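Local coordinates for putrescine aminotransferase (Halomonas elongata DSM 2581, PDB 6GWI), which probably transfers amino groups from amines such as putrescine to carbonyl acceptors using pyridoxal-5'-phosphate, as class-III aminotransferases do, at residues D122-M127 against P278-I283; V128-A133 against E305-E310; W142-E147 against E203-K208; V94-K99 against K332-L337. All coordinates share one frame; numbering follows the deposited sequence.

Contact 1 of 4, residues D122-M127 against P278-I283; sequences DTVLRM and PDLMPI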
loop_
_atom_site.group_PDB
_atom_site.type_symbol
_atom_site.label_atom_id
_atom_site.label_comp_id
_atom_site.label_asym_id
_atom_site.label_seq_id
_atom_site.Cartn_x
_atom_site.Cartn_y
_atom_site.Cartn_z
ATOM N N ASP B 122 5.607 5.728 -4.392
ATOM C CA ASP B 122 6.177 6.430 -3.241
ATOM C C ASP B 122 7.636 6.045 -3.039
ATOM O O ASP B 122 8.479 6.895 -2.727
ATOM C CB ASP B 122 5.405 6.121 -1.955
ATOM C CG ASP B 122 4.043 6.772 -1.913
ATOM O OD1 ASP B 122 3.137 6.287 -2.626
ATOM O OD2 ASP B 122 3.878 7.761 -1.163
ATOM N N THR B 123 7.937 4.750 -3.159
ATOM C CA THR B 123 9.315 4.286 -3.062
ATOM C C THR B 123 10.176 4.936 -4.137
ATOM O O THR B 123 11.279 5.424 -3.863
ATOM C CB THR B 123 9.345 2.762 -3.200
ATOM O OG1 THR B 123 8.402 2.176 -2.290
ATOM C CG2 THR B 123 10.736 2.208 -2.923
ATOM N N VAL B 124 9.675 4.958 -5.375
ATOM C CA VAL B 124 10.372 5.629 -6.470
ATOM C C VAL B 124 10.712 7.062 -6.086
ATOM O O VAL B 124 11.843 7.523 -6.275
ATOM C CB VAL B 124 9.514 5.584 -7.748
ATOM C CG1 VAL B 124 9.984 6.630 -8.761
ATOM C CG2 VAL B 124 9.543 4.194 -8.359
ATOM N N LEU B 125 9.724 7.800 -5.576
ATOM C CA LEU B 125 9.930 9.222 -5.316
ATOM C C LEU B 125 11.004 9.439 -4.258
ATOM O O LEU B 125 11.876 10.300 -4.418
ATOM C CB LEU B 125 8.610 9.872 -4.901
ATOM C CG LEU B 125 8.601 11.389 -4.700
ATOM C CD1 LEU B 125 9.253 12.115 -5.863
ATOM C CD2 LEU B 125 7.174 11.882 -4.526
ATOM N N ARG B 126 10.957 8.671 -3.164
ATOM C CA ARG B 126 11.965 8.830 -2.121
ATOM C C ARG B 126 13.328 8.356 -2.601
ATOM O O ARG B 126 14.354 8.964 -2.272
ATOM C CB ARG B 126 11.551 8.081 -0.857
ATOM C CG ARG B 126 10.335 8.662 -0.161
ATOM C CD ARG B 126 10.107 8.010 1.199
ATOM N NE ARG B 126 11.076 8.451 2.203
ATOM C CZ ARG B 126 11.281 7.839 3.368
ATOM N NH1 ARG B 126 10.595 6.749 3.679
ATOM N NH2 ARG B 126 12.178 8.314 4.223
ATOM N N MET B 127 13.363 7.280 -3.393
ATOM C CA MET B 127 14.631 6.799 -3.923
ATOM C C MET B 127 15.259 7.826 -4.856
ATOM O O MET B 127 16.468 8.075 -4.798
ATOM C CB MET B 127 14.429 5.480 -4.664
ATOM C CG MET B 127 14.413 4.253 -3.781
ATOM S SD MET B 127 14.276 2.765 -4.786
ATOM C CE MET B 127 14.415 1.505 -3.522
ATOM N N PRO B 278 15.181 2.085 -18.204
ATOM C CA PRO B 278 14.836 2.912 -17.048
ATOM C C PRO B 278 15.793 2.669 -15.892
ATOM O O PRO B 278 16.471 1.642 -15.798
ATOM C CB PRO B 278 13.411 2.468 -16.703
ATOM C CG PRO B 278 13.301 1.091 -17.248
ATOM C CD PRO B 278 14.144 1.075 -18.490
ATOM N N ASP B 279 15.884 3.671 -15.031
ATOM C CA ASP B 279 16.636 3.541 -13.795
ATOM C C ASP B 279 15.795 2.908 -12.702
ATOM O O ASP B 279 16.338 2.244 -11.812
ATOM C CB ASP B 279 17.155 4.913 -13.366
ATOM C CG ASP B 279 18.124 5.501 -14.375
ATOM O OD1 ASP B 279 19.270 5.012 -14.448
ATOM O OD2 ASP B 279 17.723 6.422 -15.122
ATOM N N LEU B 280 14.479 3.082 -12.768
ATOM C CA LEU B 280 13.559 2.494 -11.807
ATOM C C LEU B 280 12.298 2.065 -12.535
ATOM O O LEU B 280 11.868 2.696 -13.499
ATOM C CB LEU B 280 13.215 3.485 -10.690
ATOM C CG LEU B 280 14.392 4.091 -9.922
ATOM C CD1 LEU B 280 13.946 5.327 -9.163
ATOM C CD2 LEU B 280 14.996 3.072 -8.967
ATOM N N MET B 281 11.693 0.967 -12.056
ATOM C CA MET B 281 10.469 0.438 -12.644
ATOM C C MET B 281 9.543 -0.039 -11.530
ATOM O O MET B 281 9.774 -1.104 -10.937
ATOM C CB MET B 281 10.753 -0.706 -13.619
ATOM C CG MET B 281 11.485 -0.306 -14.898
ATOM S SD MET B 281 11.577 -1.645 -16.117
ATOM C CE MET B 281 12.317 -2.942 -15.135
ATOM N N PRO B 282 8.504 0.727 -11.203
ATOM C CA PRO B 282 7.480 0.204 -10.292
ATOM C C PRO B 282 6.630 -0.852 -10.981
ATOM O O PRO B 282 6.404 -0.816 -12.194
ATOM C CB PRO B 282 6.658 1.442 -9.914
ATOM C CG PRO B 282 6.908 2.433 -10.995
ATOM C CD PRO B 282 8.275 2.142 -11.557
ATOM N N ILE B 283 6.179 -1.824 -10.185
ATOM C CA ILE B 283 5.421 -2.959 -10.696
ATOM C C ILE B 283 4.385 -3.376 -9.664
ATOM O O ILE B 283 4.526 -3.122 -8.466
ATOM C CB ILE B 283 6.345 -4.154 -11.039
ATOM C CG1 ILE B 283 7.221 -4.497 -9.832
ATOM C CG2 ILE B 283 7.179 -3.842 -12.271
ATOM C CD1 ILE B 283 8.034 -5.760 -10.011
#
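Val-124, on helix 117-134, sends its two methyls into different neighbours on strand 280-283. From CB the side chain forks. CG1, anti to the backbone N (chi1 162°), slides alongside Leu-280 and comes 4.2 Å from its CD1, the two side chains passing in opposite directions. CG2 goes the other way and rests against the ring of Pro-282, 4.0 Å from CD and 4.1 Å from CG, with valine and proline crossing at about a right angle. The fork lets one valine touch two residues that sit two apart on the strand. One helical turn further on, Met-127 meets the second branch of the same leucine, its SD lying 4.3 Å from Leu-280 CD2. Leu-280 thus has a methyl for each of its two helix partners. The short segments run nearly antiparallel, at 160°, with their axes 9.0 Å apart. Around them Val-254 touches both Val-124 and Pro-282, and Val-297 adds to the cover over Val-124, which places the helix against the central sheet of the large domain. The side chain of Pro-282 is also about 6 Å from the bound pyridoxal-5'-phosphate. Everything that touches here is buried and apolar, so shape and exclusion of water hold helix to strand, and directional bonds between the two segments play no part.

Contact 2 of 4, residues V128-A133 against E305-E310; sequences VRRYWA and ETLIEE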
loop_
_atom_site.group_PDB
_atom_site.type_symbol
_atom_site.label_atom_id
_atom_site.label_comp_id
_atom_site.label_asym_id
_atom_site.label_seq_id
_atom_site.Cartn_x
_atom_site.Cartn_y
_atom_site.Cartn_z
ATOM N N VAL B 128 14.449 8.433 -5.725
ATOM C CA VAL B 128 14.970 9.396 -6.691
ATOM C C VAL B 128 15.600 10.581 -5.974
ATOM O O VAL B 128 16.718 11.003 -6.291
ATOM C CB VAL B 128 13.851 9.840 -7.650
ATOM C CG1 VAL B 128 14.241 11.103 -8.409
ATOM C CG2 VAL B 128 13.529 8.724 -8.628
ATOM N N ARG B 129 14.896 11.125 -4.983
ATOM C CA ARG B 129 15.360 12.335 -4.315
ATOM C C ARG B 129 16.479 12.033 -3.332
ATOM O O ARG B 129 17.403 12.840 -3.184
ATOM C CB ARG B 129 14.168 13.025 -3.641
ATOM C CG ARG B 129 13.301 13.778 -4.671
ATOM C CD ARG B 129 11.918 14.239 -4.176
ATOM N NE ARG B 129 11.291 15.124 -5.166
ATOM C CZ ARG B 129 10.125 15.753 -5.013
ATOM N NH1 ARG B 129 9.416 15.613 -3.901
ATOM N NH2 ARG B 129 9.667 16.534 -5.984
ATOM N N ARG B 130 16.442 10.863 -2.695
ATOM C CA ARG B 130 17.569 10.426 -1.884
ATOM C C ARG B 130 18.810 10.232 -2.744
ATOM O O ARG B 130 19.917 10.613 -2.346
ATOM C CB ARG B 130 17.197 9.135 -1.157
ATOM C CG ARG B 130 18.307 8.507 -0.329
ATOM C CD ARG B 130 18.769 9.382 0.839
ATOM N NE ARG B 130 19.694 8.646 1.702
ATOM C CZ ARG B 130 20.536 9.201 2.571
ATOM N NH1 ARG B 130 20.587 10.520 2.715
ATOM N NH2 ARG B 130 21.334 8.431 3.299
ATOM N N TYR B 131 18.638 9.658 -3.937
ATOM C CA TYR B 131 19.757 9.427 -4.842
ATOM C C TYR B 131 20.524 10.715 -5.110
ATOM O O TYR B 131 21.738 10.791 -4.892
ATOM C CB TYR B 131 19.244 8.828 -6.154
ATOM C CG TYR B 131 20.290 8.754 -7.237
ATOM C CD1 TYR B 131 21.223 7.725 -7.261
ATOM C CD2 TYR B 131 20.346 9.715 -8.234
ATOM C CE1 TYR B 131 22.179 7.658 -8.251
ATOM C CE2 TYR B 131 21.293 9.658 -9.221
ATOM C CZ TYR B 131 22.208 8.630 -9.227
ATOM O OH TYR B 131 23.154 8.578 -10.218
ATOM N N TRP B 132 19.826 11.744 -5.592
ATOM C CA TRP B 132 20.510 12.974 -5.967
ATOM C C TRP B 132 21.097 13.680 -4.753
ATOM O O TRP B 132 22.151 14.316 -4.862
ATOM C CB TRP B 132 19.551 13.887 -6.732
ATOM C CG TRP B 132 19.281 13.375 -8.112
ATOM C CD1 TRP B 132 18.096 12.906 -8.596
ATOM C CD2 TRP B 132 20.228 13.255 -9.181
ATOM N NE1 TRP B 132 18.244 12.507 -9.901
ATOM C CE2 TRP B 132 19.542 12.712 -10.285
ATOM C CE3 TRP B 132 21.588 13.558 -9.313
ATOM C CZ2 TRP B 132 20.169 12.468 -11.507
ATOM C CZ3 TRP B 132 22.209 13.316 -10.531
ATOM C CH2 TRP B 132 21.500 12.772 -11.608
ATOM N N ALA B 133 20.455 13.561 -3.587
ATOM C CA ALA B 133 21.046 14.095 -2.366
ATOM C C ALA B 133 22.383 13.425 -2.069
ATOM O O ALA B 133 23.361 14.097 -1.723
ATOM C CB ALA B 133 20.078 13.921 -1.195
ATOM N N GLU B 305 23.562 1.369 -6.690
ATOM C CA GLU B 305 24.935 1.461 -6.205
ATOM C C GLU B 305 25.133 2.677 -5.308
ATOM O O GLU B 305 25.864 2.608 -4.314
ATOM C CB GLU B 305 25.904 1.502 -7.385
ATOM C CG GLU B 305 26.186 0.133 -7.985
ATOM C CD GLU B 305 26.879 -0.807 -7.016
ATOM O OE1 GLU B 305 27.891 -0.401 -6.406
ATOM O OE2 GLU B 305 26.405 -1.953 -6.860
ATOM N N THR B 306 24.514 3.805 -5.647
ATOM C CA THR B 306 24.622 4.979 -4.789
ATOM C C THR B 306 23.938 4.735 -3.447
ATOM O O THR B 306 24.519 5.006 -2.389
ATOM C CB THR B 306 24.042 6.198 -5.503
ATOM O OG1 THR B 306 24.890 6.534 -6.608
ATOM C CG2 THR B 306 23.954 7.389 -4.564
ATOM N N LEU B 307 22.709 4.209 -3.466
ATOM C CA LEU B 307 22.015 3.913 -2.215
ATOM C C LEU B 307 22.810 2.931 -1.359
ATOM O O LEU B 307 22.970 3.132 -0.150
ATOM C CB LEU B 307 20.616 3.357 -2.496
ATOM C CG LEU B 307 19.594 4.288 -3.153
ATOM C CD1 LEU B 307 18.266 3.565 -3.364
ATOM C CD2 LEU B 307 19.391 5.538 -2.313
ATOM N N ILE B 308 23.327 1.865 -1.971
ATOM C CA ILE B 308 24.046 0.854 -1.201
ATOM C C ILE B 308 25.350 1.426 -0.659
ATOM O O ILE B 308 25.617 1.373 0.547
ATOM C CB ILE B 308 24.297 -0.399 -2.061
ATOM C CG1 ILE B 308 22.970 -1.074 -2.412
ATOM C CG2 ILE B 308 25.200 -1.380 -1.316
ATOM C CD1 ILE B 308 23.082 -2.150 -3.458
ATOM N N GLU B 309 26.178 1.992 -1.543
ATOM C CA GLU B 309 27.541 2.356 -1.175
ATOM C C GLU B 309 27.611 3.650 -0.378
ATOM O O GLU B 309 28.530 3.824 0.430
ATOM C CB GLU B 309 28.401 2.501 -2.433
ATOM C CG GLU B 309 28.675 1.199 -3.166
ATOM C CD GLU B 309 29.326 0.156 -2.280
ATOM O OE1 GLU B 309 28.890 -1.013 -2.322
ATOM O OE2 GLU B 309 30.255 0.510 -1.525
ATOM N N GLU B 310 26.664 4.563 -0.595
ATOM C CA GLU B 310 26.713 5.885 0.006
ATOM C C GLU B 310 25.630 6.126 1.045
ATOM O O GLU B 310 25.794 7.015 1.886
ATOM C CB GLU B 310 26.575 6.966 -1.081
ATOM C CG GLU B 310 27.391 6.720 -2.346
ATOM C CD GLU B 310 28.879 6.595 -2.092
ATOM O OE1 GLU B 310 29.371 7.178 -1.103
ATOM O OE2 GLU B 310 29.558 5.910 -2.887
#
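Tyr-131 and Thr-306 meet at about a right angle where helix 117-134 crosses helix 301-311. The threonine approaches the CD1-CE1 bond of the ring obliquely: OG1 is 3.4 Å from Tyr-131 CE1, CB is 3.6 Å from the same carbon, and the methyl CG2 is 3.9 Å from CD1. With CG anti to the backbone N (chi1 171°), the ring is carried close to Thr-306. Across the ring, CE2 serves its own helix, standing 3.6 Å above the plane of the Trp-132 indole, over its centre. An alanine in place of Tyr-131 is likely to leave Thr-306 without its aromatic neighbour and to remove the ring packed on this indole face. Arg-130 and Leu-307 make the second pair, crossing obliquely with Leu-307 CD2 3.7 Å from Arg-130 CG. The arginine bends at chi2, and its NH2 goes on to hydrogen-bond the carbonyl O of Gly-311, at the end of the opposing helix. The short axes cross at 59° and approach to 9.5 Å. Between the two segments themselves the chemistry is van der Waals, aliphatic and aromatic carbon doing most of the work, while the polar grip comes just beyond them, from the guanidinium on Gly-311.

Contact 3 of 4, residues W142-E147 against E203-K208; sequences WIIGRE and EALEEK
Ile-144, the residue most covered in this contact, packs against Leu-205 and Lys-208 within a beta-alpha-beta crossover of the large domain. Helix 194-212 links strand 177-180 to strand 217-222, and strand 142-146 runs parallel between those two, so the helix lies over the strand it skips. From the sheet Ile-144 points toward the helix. With chi1 at -60°, which sets CG1 beside the backbone N and CG2 anti to it, the CG2 methyl sits 3.9 Å from CD1 of Leu-205, while the longer branch brings the Ile-144 CD1 methyl to 4.0 Å from the same leucine carbon. Leu-205 therefore contributes a single methyl, held against both branches of the isoleucine, and turns to Phe-220 and Val-245 besides. An alanine in place of Ile-144 would probably open a gap beneath the helix and leave Leu-205 CD1 and the lysine stem without their shared support on the strand. Lys-208 comes in one turn later and uses the base of its chain. Its ammonium end leads away from the strand to a salt bridge between NZ and OE1 of Glu-211 on the same helix, so the residue is apolar at its root and charged at its tip. At that root, Lys-208 CG lies 4.1 Å from Ile-144 CG1 and 4.0 Å from Ile-144 CD1.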
loop_
_atom_site.group_PDB
_atom_site.type_symbol
_atom_site.label_atom_id
_atom_site.label_comp_id
_atom_site.label_asym_id
_atom_site.label_seq_id
_atom_site.Cartn_x
_atom_site.Cartn_y
_atom_site.Cartn_z
ATOM N N TRP B 142 13.052 17.959 -8.927
ATOM C CA TRP B 142 11.810 17.992 -9.687
ATOM C C TRP B 142 11.590 16.694 -10.453
ATOM O O TRP B 142 12.516 16.134 -11.046
ATOM C CB TRP B 142 11.810 19.172 -10.660
ATOM C CG TRP B 142 11.445 20.476 -10.019
ATOM C CD1 TRP B 142 12.286 21.328 -9.363
ATOM C CD2 TRP B 142 10.145 21.081 -9.972
ATOM N NE1 TRP B 142 11.592 22.425 -8.912
ATOM C CE2 TRP B 142 10.276 22.298 -9.273
ATOM C CE3 TRP B 142 8.885 20.716 -10.454
ATOM C CZ2 TRP B 142 9.197 23.147 -9.043
ATOM C CZ3 TRP B 142 7.814 21.563 -10.226
ATOM C CH2 TRP B 142 7.978 22.763 -9.527
ATOM N N ILE B 143 10.350 16.215 -10.428
ATOM C CA ILE B 143 9.921 15.057 -11.203
ATOM C C ILE B 143 8.992 15.561 -12.295
ATOM O O ILE B 143 8.044 16.304 -12.011
ATOM C CB ILE B 143 9.196 14.014 -10.335
ATOM C CG1 ILE B 143 9.962 13.737 -9.041
ATOM C CG2 ILE B 143 8.969 12.721 -11.126
ATOM C CD1 ILE B 143 11.254 13.021 -9.226
ATOM N N ILE B 144 9.259 15.173 -13.533
ATOM C CA ILE B 144 8.394 15.518 -14.654
ATOM C C ILE B 144 7.560 14.291 -15.001
ATOM O O ILE B 144 8.097 13.261 -15.423
ATOM C CB ILE B 144 9.187 16.005 -15.868
ATOM C CG1 ILE B 144 10.004 17.245 -15.507
ATOM C CG2 ILE B 144 8.243 16.300 -17.019
ATOM C CD1 ILE B 144 11.054 17.598 -16.530
ATOM N N GLY B 145 6.245 14.401 -14.809
ATOM C CA GLY B 145 5.295 13.454 -15.338
ATOM C C GLY B 145 4.526 14.033 -16.511
ATOM O O GLY B 145 4.870 15.076 -17.069
ATOM N N ARG B 146 3.453 13.339 -16.872
ATOM C CA ARG B 146 2.624 13.753 -17.992
ATOM C C ARG B 146 1.183 13.938 -17.545
ATOM O O ARG B 146 0.696 13.252 -16.639
ATOM C CB ARG B 146 2.683 12.736 -19.138
ATOM C CG ARG B 146 4.094 12.524 -19.675
ATOM C CD ARG B 146 4.141 11.544 -20.839
ATOM N NE ARG B 146 3.562 10.247 -20.500
ATOM C CZ ARG B 146 3.628 9.170 -21.277
ATOM N NH1 ARG B 146 4.262 9.222 -22.441
ATOM N NH2 ARG B 146 3.066 8.035 -20.884
ATOM N N GLU B 147 0.517 14.898 -18.178
ATOM C CA GLU B 147 -0.918 15.056 -18.006
ATOM C C GLU B 147 -1.633 13.770 -18.406
ATOM O O GLU B 147 -1.233 13.079 -19.347
ATOM C CB GLU B 147 -1.415 16.246 -18.825
ATOM C CG GLU B 147 -1.033 17.595 -18.213
ATOM C CD GLU B 147 -1.788 17.875 -16.918
ATOM O OE1 GLU B 147 -2.830 17.220 -16.683
ATOM O OE2 GLU B 147 -1.360 18.760 -16.147
ATOM N N GLU B 203 9.522 16.719 -27.543
ATOM C CA GLU B 203 10.157 18.020 -27.354
ATOM C C GLU B 203 9.582 18.750 -26.148
ATOM O O GLU B 203 10.268 19.579 -25.541
ATOM C CB GLU B 203 10.007 18.871 -28.616
ATOM C CG GLU B 203 10.636 20.262 -28.519
ATOM C CD GLU B 203 12.079 20.240 -28.033
ATOM O OE1 GLU B 203 12.778 19.230 -28.263
ATOM O OE2 GLU B 203 12.516 21.239 -27.423
ATOM N N ALA B 204 8.327 18.460 -25.788
ATOM C CA ALA B 204 7.742 19.061 -24.595
ATOM C C ALA B 204 8.543 18.713 -23.349
ATOM O O ALA B 204 8.633 19.530 -22.425
ATOM C CB ALA B 204 6.291 18.605 -24.431
ATOM N N LEU B 205 9.123 17.511 -23.299
ATOM C CA LEU B 205 9.977 17.148 -22.174
ATOM C C LEU B 205 11.198 18.058 -22.099
ATOM O O LEU B 205 11.519 18.600 -21.035
ATOM C CB LEU B 205 10.408 15.686 -22.290
ATOM C CG LEU B 205 11.401 15.227 -21.221
ATOM C CD1 LEU B 205 10.785 15.370 -19.824
ATOM C CD2 LEU B 205 11.855 13.797 -21.468
ATOM N N GLU B 206 11.898 18.231 -23.222
ATOM C CA GLU B 206 13.048 19.128 -23.234
ATOM C C GLU B 206 12.642 20.532 -22.803
ATOM O O GLU B 206 13.353 21.183 -22.028
ATOM C CB GLU B 206 13.682 19.163 -24.624
ATOM C CG GLU B 206 14.809 20.179 -24.744
ATOM C CD GLU B 206 15.814 19.823 -25.823
ATOM O OE1 GLU B 206 15.389 19.441 -26.933
ATOM O OE2 GLU B 206 17.032 19.913 -25.555
ATOM N N GLU B 207 11.501 21.017 -23.300
ATOM C CA GLU B 207 11.038 22.345 -22.923
ATOM C C GLU B 207 10.852 22.445 -21.415
ATOM O O GLU B 207 11.279 23.422 -20.790
ATOM C CB GLU B 207 9.725 22.667 -23.640
ATOM C CG GLU B 207 9.832 22.728 -25.157
ATOM C CD GLU B 207 8.476 22.756 -25.839
ATOM O OE1 GLU B 207 7.512 23.271 -25.234
ATOM O OE2 GLU B 207 8.372 22.264 -26.984
ATOM N N LYS B 208 10.238 21.429 -20.807
ATOM C CA LYS B 208 10.004 21.481 -19.370
ATOM C C LYS B 208 11.327 21.474 -18.613
ATOM O O LYS B 208 11.502 22.219 -17.641
ATOM C CB LYS B 208 9.147 20.298 -18.932
ATOM C CG LYS B 208 8.513 20.482 -17.567
ATOM C CD LYS B 208 7.398 21.511 -17.701
ATOM C CE LYS B 208 7.276 22.462 -16.544
ATOM N NZ LYS B 208 6.051 23.287 -16.759
#

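Contact 4 of 4, residues V94-K99 against K332-L337; sequences VRLAEK and KNLELL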
loop_
_atom_site.group_PDB
_atom_site.type_symbol
_atom_site.label_atom_id
_atom_site.label_comp_id
_atom_site.label_asym_id
_atom_site.label_seq_id
_atom_site.Cartn_x
_atom_site.Cartn_y
_atom_site.Cartn_z
ATOM N N VAL B 94 13.530 -14.255 -1.296
ATOM C CA VAL B 94 14.791 -14.518 -1.983
ATOM C C VAL B 94 14.523 -15.008 -3.400
ATOM O O VAL B 94 15.070 -14.487 -4.378
ATOM C CB VAL B 94 15.629 -15.538 -1.189
ATOM C CG1 VAL B 94 16.924 -15.882 -1.934
ATOM C CG2 VAL B 94 15.926 -15.014 0.205
ATOM N N ARG B 95 13.673 -16.028 -3.525
ATOM C CA ARG B 95 13.422 -16.645 -4.822
ATOM C C ARG B 95 12.687 -15.698 -5.765
ATOM O O ARG B 95 12.979 -15.667 -6.966
ATOM C CB ARG B 95 12.647 -17.947 -4.606
ATOM C CG ARG B 95 13.481 -19.004 -3.867
ATOM C CD ARG B 95 12.746 -20.320 -3.638
ATOM N NE ARG B 95 11.530 -20.131 -2.850
ATOM C CZ ARG B 95 11.024 -21.025 -2.003
ATOM N NH1 ARG B 95 11.631 -22.189 -1.803
ATOM N NH2 ARG B 95 9.908 -20.746 -1.343
ATOM N N LEU B 96 11.746 -14.902 -5.248
ATOM C CA LEU B 96 11.024 -13.968 -6.109
ATOM C C LEU B 96 11.946 -12.873 -6.639
ATOM O O LEU B 96 11.883 -12.520 -7.824
ATOM C CB LEU B 96 9.850 -13.347 -5.350
ATOM C CG LEU B 96 9.049 -12.300 -6.128
ATOM C CD1 LEU B 96 8.469 -12.881 -7.415
ATOM C CD2 LEU B 96 7.950 -11.721 -5.260
ATOM N N ALA B 97 12.791 -12.308 -5.775
ATOM C CA ALA B 97 13.733 -11.288 -6.223
ATOM C C ALA B 97 14.683 -11.842 -7.279
ATOM O O ALA B 97 15.018 -11.153 -8.249
ATOM C CB ALA B 97 14.514 -10.736 -5.030
ATOM N N GLU B 98 15.148 -13.080 -7.096
ATOM C CA GLU B 98 15.987 -13.707 -8.111
ATOM C C GLU B 98 15.245 -13.800 -9.439
ATOM O O GLU B 98 15.728 -13.323 -10.474
ATOM C CB GLU B 98 16.427 -15.096 -7.645
ATOM C CG GLU B 98 17.271 -15.850 -8.663
ATOM C CD GLU B 98 17.628 -17.254 -8.210
ATOM O OE1 GLU B 98 16.876 -17.834 -7.399
ATOM O OE2 GLU B 98 18.664 -17.778 -8.670
ATOM N N LYS B 99 14.055 -14.405 -9.424
ATOM C CA LYS B 99 13.299 -14.595 -10.656
ATOM C C LYS B 99 12.980 -13.261 -11.317
ATOM O O LYS B 99 13.123 -13.111 -12.537
ATOM C CB LYS B 99 12.010 -15.363 -10.350
ATOM C CG LYS B 99 11.222 -15.803 -11.571
ATOM C CD LYS B 99 11.968 -16.889 -12.318
ATOM C CE LYS B 99 11.104 -17.534 -13.376
ATOM N NZ LYS B 99 11.878 -18.536 -14.160
ATOM N N LYS B 332 5.183 -18.138 -8.276
ATOM C CA LYS B 332 4.560 -19.203 -9.054
ATOM C C LYS B 332 3.906 -18.637 -10.309
ATOM O O LYS B 332 3.960 -19.254 -11.378
ATOM C CB LYS B 332 3.538 -19.948 -8.199
ATOM C CG LYS B 332 3.065 -21.268 -8.797
ATOM C CD LYS B 332 4.240 -22.235 -8.944
ATOM C CE LYS B 332 3.816 -23.686 -8.806
ATOM N NZ LYS B 332 4.903 -24.616 -9.228
ATOM N N ASN B 333 3.290 -17.458 -10.193
ATOM C CA ASN B 333 2.694 -16.803 -11.353
ATOM C C ASN B 333 3.738 -16.539 -12.433
ATOM O O ASN B 333 3.520 -16.849 -13.610
ATOM C CB ASN B 333 2.017 -15.503 -10.912
ATOM C CG ASN B 333 1.464 -14.706 -12.073
ATOM O OD1 ASN B 333 0.492 -15.106 -12.710
ATOM N ND2 ASN B 333 2.074 -13.558 -12.343
ATOM N N LEU B 334 4.892 -15.983 -12.050
ATOM C CA LEU B 334 5.949 -15.742 -13.028
ATOM C C LEU B 334 6.439 -17.047 -13.652
ATOM O O LEU B 334 6.664 -17.114 -14.866
ATOM C CB LEU B 334 7.115 -14.996 -12.382
ATOM C CG LEU B 334 6.812 -13.620 -11.789
ATOM C CD1 LEU B 334 8.064 -13.054 -11.141
ATOM C CD2 LEU B 334 6.283 -12.677 -12.859
ATOM N N GLU B 335 6.636 -18.088 -12.836
ATOM C CA GLU B 335 7.105 -19.367 -13.364
ATOM C C GLU B 335 6.126 -19.937 -14.384
ATOM O O GLU B 335 6.535 -20.525 -15.392
ATOM C CB GLU B 335 7.318 -20.362 -12.223
ATOM C CG GLU B 335 8.520 -20.062 -11.342
ATOM C CD GLU B 335 8.499 -20.836 -10.033
ATOM O OE1 GLU B 335 7.456 -21.437 -9.703
ATOM O OE2 GLU B 335 9.529 -20.835 -9.326
ATOM N N LEU B 336 4.823 -19.792 -14.126
ATOM C CA LEU B 336 3.815 -20.285 -15.057
ATOM C C LEU B 336 3.784 -19.441 -16.325
ATOM O O LEU B 336 3.759 -19.978 -17.440
ATOM C CB LEU B 336 2.443 -20.284 -14.384
ATOM C CG LEU B 336 2.244 -21.328 -13.287
ATOM C CD1 LEU B 336 0.964 -21.047 -12.522
ATOM C CD2 LEU B 336 2.221 -22.726 -13.883
ATOM N N LEU B 337 3.791 -18.113 -16.176
ATOM C CA LEU B 337 3.816 -17.241 -17.345
ATOM C C LEU B 337 4.968 -17.612 -18.265
ATOM O O LEU B 337 4.818 -17.623 -19.493
ATOM C CB LEU B 337 3.944 -15.779 -16.921
ATOM C CG LEU B 337 2.692 -15.080 -16.395
ATOM C CD1 LEU B 337 3.063 -13.760 -15.735
ATOM C CD2 LEU B 337 1.699 -14.862 -17.518
#
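Leu-96 and Leu-334 join two helices of the class-III aminotransferase fold, 91-103 and 324-339, whose short segments cross at 37° with axes 10.6 Å apart. The close part is small and apolar. The CD1 methyls of Leu-96 and Leu-334 stand 3.8 Å apart, the two side chains crossing at about a right angle, and Phe-113 and Ala-330 back Leu-96 while Phe-262 backs Leu-334. Lys-99 carries the packing outward: its CG lies 4.2 Å from Leu-334 CD1. Chi1 of -172° sends the chain across to the other helix, and a bend at chi2 brings CE beside Glu-335. On this flank both residues are partly exposed, and aliphatic carbons do the touching. Opposite charges sit nearby without pairing, Lys-99 NZ being 5.8 Å from Glu-335 OE2; the ammonium has its salt bridge with Glu-338, one turn along. The nearest meeting of Lys-99 and Glu-335 is CE on CG, at 4.1 Å.

Contacts 1 and 2 share helix 117-134, their centres 12 Å apart: residues 122-127 face strand 280-283 and the next turns, 128-133, face helix 301-311. Strand 142-146 follows that helix in the chain, and its Ile-143 packs on both Leu-125 and Val-128, so one helix ties three contacts into a single core. Along the sequence contact 3 is nested inside the loops closed by contacts 1 and 2, which cross each other, and contact 4 encloses them all, its centre 35 Å from that of contact 3. Contacts 1, 2 and 4 also border the second subunit. Helix 117-134 begins at the pyridoxal-5'-phosphate pocket, which includes Gly-117 and Ser-118, and so joins this core to the cofactor site.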